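Surface protein SPB1 (PDB 4UZG) forms the backbone of the group B streptococcus type 2b pilus, its subunits probably being joined covalently by sortase into the fibre. Local coordinates at residues G186-L191 and E240-L245. Residues are numbered along the deposited sequence; the frame is centred on the assembly and turned at random.
Sequences GAIFVL and EKKAPL
Gly186 meets Lys242 through a water, which donates to Gly186 O and accepts from Lys242 NZ, the NZ-to-water distance being 2.9 Å. Next along, Ala187 sets its CB against the ring of Pro244, 3.8 Å from CD, while its backbone hydrogen-bonds to Thr220. Ile188 carries the pairing: its N gives a nearly straight bond to Lys242 O (2.9 Å, 166°), in the carbonyl plane on a lone pair. Its own O receives two donors from one face of that plane, Lys241 N at 2.7 Å and Lys242 N at 3.2 Å. Two residues thus stand opposite one, the definition of a classic beta bulge. The Ile188 side chain crosses that of Lys242 at a slant, and the bend at chi3 (84°) brings Lys242 CE within a tight 3.4 Å of Ile188 CD1. On the opposite face of the sheet, Glu240 runs over the Phe189 ring, CG lying 4.1 Å above the plane toward the rim; carboxylate and ring are inclined by 51°. Glu240 OE1 is bound by Leu250 N. Val190 then packs both methyls against Lys241, CG1 to CG at 3.9 Å, before that lysine folds away to a salt bridge with Glu212. The bulge thus sits near the end of the antiparallel pairing of strands 188-192 and 234-240 in the prealbumin-like domain, where the chain turns a corner at Lys241, and the doubly gripped carbonyl keeps both successive amides hydrogen-bonded.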
ATOM      1  N   GLY A 186      16.127 -27.168  -3.150  1.00  6.35           N
ATOM      2  CA  GLY A 186      16.168 -27.765  -1.834  1.00  6.79           C
ATOM      3  C   GLY A 186      16.873 -26.973  -0.758  1.00  6.59           C
ATOM      4  O   GLY A 186      16.904 -27.431   0.381  1.00  7.34           O
ATOM      5  N   ALA A 187      17.443 -25.810  -1.081  1.00  6.32           N
ATOM      6  CA  ALA A 187      18.006 -24.955  -0.032  1.00  6.33           C
ATOM      7  C   ALA A 187      16.861 -24.309   0.734  1.00  6.16           C
ATOM      8  O   ALA A 187      15.839 -23.975   0.141  1.00  7.73           O
ATOM      9  CB  ALA A 187      18.860 -23.872  -0.645  1.00  7.51           C
ATOM     10  N   ILE A 188      17.043 -24.134   2.040  1.00  5.70           N
ATOM     11  CA  ILE A 188      16.041 -23.507   2.877  1.00  6.14           C
ATOM     12  C   ILE A 188      16.584 -22.174   3.374  1.00  5.82           C
ATOM     13  O   ILE A 188      17.688 -22.122   3.934  1.00  6.81           O
ATOM     14  CB  ILE A 188      15.618 -24.382   4.079  1.00  6.58           C
ATOM     15  CG1 ILE A 188      15.145 -25.755   3.577  1.00  7.66           C
ATOM     16  CG2 ILE A 188      14.541 -23.679   4.916  1.00  8.04           C
ATOM     17  CD1 ILE A 188      14.821 -26.727   4.681  1.00  9.14           C
ATOM     18  N   PHE A 189      15.798 -21.113   3.191  1.00  6.00           N
ATOM     19  CA  PHE A 189      16.120 -19.771   3.672  1.00  5.80           C
ATOM     20  C   PHE A 189      15.021 -19.236   4.555  1.00  5.54           C
ATOM     21  O   PHE A 189      13.836 -19.567   4.396  1.00  6.45           O
ATOM     22  CB  PHE A 189      16.270 -18.805   2.490  1.00  7.02           C
ATOM     23  CG  PHE A 189      17.547 -18.970   1.710  1.00  6.83           C
ATOM     24  CD1 PHE A 189      17.656 -19.942   0.721  1.00  8.96           C
ATOM     25  CD2 PHE A 189      18.659 -18.199   1.984  1.00  7.15           C
ATOM     26  CE1 PHE A 189      18.817 -20.096   0.016  1.00 10.02           C
ATOM     27  CE2 PHE A 189      19.827 -18.370   1.282  1.00  9.15           C
ATOM     28  CZ  PHE A 189      19.920 -19.329   0.308  1.00 10.04           C
ATOM     29  N   VAL A 190      15.424 -18.344   5.451  1.00  5.69           N
ATOM     30  CA  VAL A 190      14.531 -17.409   6.104  1.00  5.59           C
ATOM     31  C   VAL A 190      14.995 -15.993   5.752  1.00  5.65           C
ATOM     32  O   VAL A 190      16.146 -15.786   5.354  1.00  6.32           O
ATOM     33  CB  VAL A 190      14.458 -17.634   7.634  1.00  6.68           C
ATOM     34  CG1 VAL A 190      13.884 -19.005   7.934  1.00  7.31           C
ATOM     35  CG2 VAL A 190      15.802 -17.442   8.322  1.00  6.69           C
ATOM     36  N   LEU A 191      14.083 -15.039   5.886  1.00  5.81           N
ATOM     37  CA  LEU A 191      14.368 -13.637   5.576  1.00  5.52           C
ATOM     38  C   LEU A 191      14.421 -12.833   6.865  1.00  5.23           C
ATOM     39  O   LEU A 191      13.487 -12.864   7.664  1.00  5.77           O
ATOM     40  CB  LEU A 191      13.307 -13.054   4.648  1.00  6.22           C
ATOM     41  CG  LEU A 191      13.651 -11.671   4.071  1.00  6.99           C
ATOM     42  CD1 LEU A 191      14.785 -11.767   3.090  1.00  7.86           C
ATOM     43  CD2 LEU A 191      12.422 -11.043   3.409  1.00  7.83           C
ATOM     44  N   GLU A 240      20.572 -18.590   5.113  1.00  7.02           N
ATOM     45  CA  GLU A 240      20.438 -19.984   4.757  1.00  7.10           C
ATOM     46  C   GLU A 240      20.353 -20.820   6.019  1.00  7.63           C
ATOM     47  O   GLU A 240      21.232 -20.769   6.883  1.00  9.89           O
ATOM     48  CB  GLU A 240      21.608 -20.434   3.905  1.00  7.99           C
ATOM     49  CG  GLU A 240      21.384 -21.785   3.300  1.00  8.54           C
ATOM     50  CD  GLU A 240      22.511 -22.202   2.373  1.00  9.68           C
ATOM     51  OE1 GLU A 240      23.628 -22.481   2.845  1.00 11.14           O
ATOM     52  OE2 GLU A 240      22.250 -22.284   1.151  1.00 10.41           O
ATOM     53  N   LYS A 241      19.280 -21.598   6.111  1.00  7.74           N
ATOM     54  CA  LYS A 241      19.058 -22.525   7.201  1.00  8.78           C
ATOM     55  C   LYS A 241      19.476 -23.951   6.852  1.00  8.73           C
ATOM     56  O   LYS A 241      19.849 -24.708   7.748  1.00 10.67           O
ATOM     57  CB  LYS A 241      17.601 -22.510   7.622  1.00 10.82           C
ATOM     58  CG  LYS A 241      17.139 -21.185   8.187  1.00 16.40           C
ATOM     59  CD  LYS A 241      18.008 -20.685   9.347  1.00 19.80           C
ATOM     60  CE  LYS A 241      17.966 -21.575  10.578  1.00 22.62           C
ATOM     61  NZ  LYS A 241      16.647 -21.604  11.274  1.00 24.88           N
ATOM     62  N   LYS A 242      19.411 -24.323   5.579  1.00  8.21           N
ATOM     63  CA  LYS A 242      19.819 -25.656   5.121  1.00  8.73           C
ATOM     64  C   LYS A 242      20.384 -25.483   3.720  1.00  8.11           C
ATOM     65  O   LYS A 242      19.729 -24.903   2.856  1.00  8.20           O
ATOM     66  CB  LYS A 242      18.649 -26.643   5.110  1.00 11.33           C
ATOM     67  CG  LYS A 242      19.066 -28.068   4.758  1.00 16.47           C
ATOM     68  CD  LYS A 242      17.896 -29.075   4.919  1.00 21.74           C
ATOM     69  CE  LYS A 242      16.950 -29.163   3.678  1.00 26.71           C
ATOM     70  NZ  LYS A 242      16.005 -30.408   3.605  1.00 28.37           N
ATOM     71  N   ALA A 243      21.605 -25.959   3.495  1.00  9.87           N
ATOM     72  CA  ALA A 243      22.187 -25.910   2.170  1.00 10.65           C
ATOM     73  C   ALA A 243      21.574 -27.002   1.282  1.00  9.91           C
ATOM     74  O   ALA A 243      21.056 -27.998   1.787  1.00 10.47           O
ATOM     75  CB  ALA A 243      23.694 -26.087   2.260  1.00 14.01           C
ATOM     76  N   PRO A 244      21.652 -26.839  -0.051  1.00  9.92           N
ATOM     77  CA  PRO A 244      21.277 -27.954  -0.918  1.00 10.33           C
ATOM     78  C   PRO A 244      22.118 -29.170  -0.603  1.00 10.27           C
ATOM     79  O   PRO A 244      23.215 -29.079  -0.037  1.00 10.57           O
ATOM     80  CB  PRO A 244      21.572 -27.442  -2.347  1.00 12.16           C
ATOM     81  CG  PRO A 244      21.641 -25.972  -2.218  1.00 13.39           C
ATOM     82  CD  PRO A 244      22.169 -25.716  -0.830  1.00 11.33           C
ATOM     83  N   LEU A 245      21.586 -30.320  -0.967  1.00 11.09           N
ATOM     84  CA  LEU A 245      22.216 -31.581  -0.681  1.00 12.97           C
ATOM     85  C   LEU A 245      23.671 -31.598  -1.155  1.00 12.86           C
ATOM     86  O   LEU A 245      23.944 -31.379  -2.327  1.00 13.02           O
ATOM     87  CB  LEU A 245      21.430 -32.677  -1.396  1.00 15.68           C
ATOM     88  CG  LEU A 245      21.910 -34.112  -1.229  1.00 17.78           C
ATOM     89  CD1 LEU A 245      21.752 -34.570   0.191  1.00 19.65           C
ATOM     90  CD2 LEU A 245      21.147 -35.043  -2.159  1.00 19.42           C
TER
HETATM   91  O   HOH W   1      14.950 -29.237   1.160  1.00  7.67           O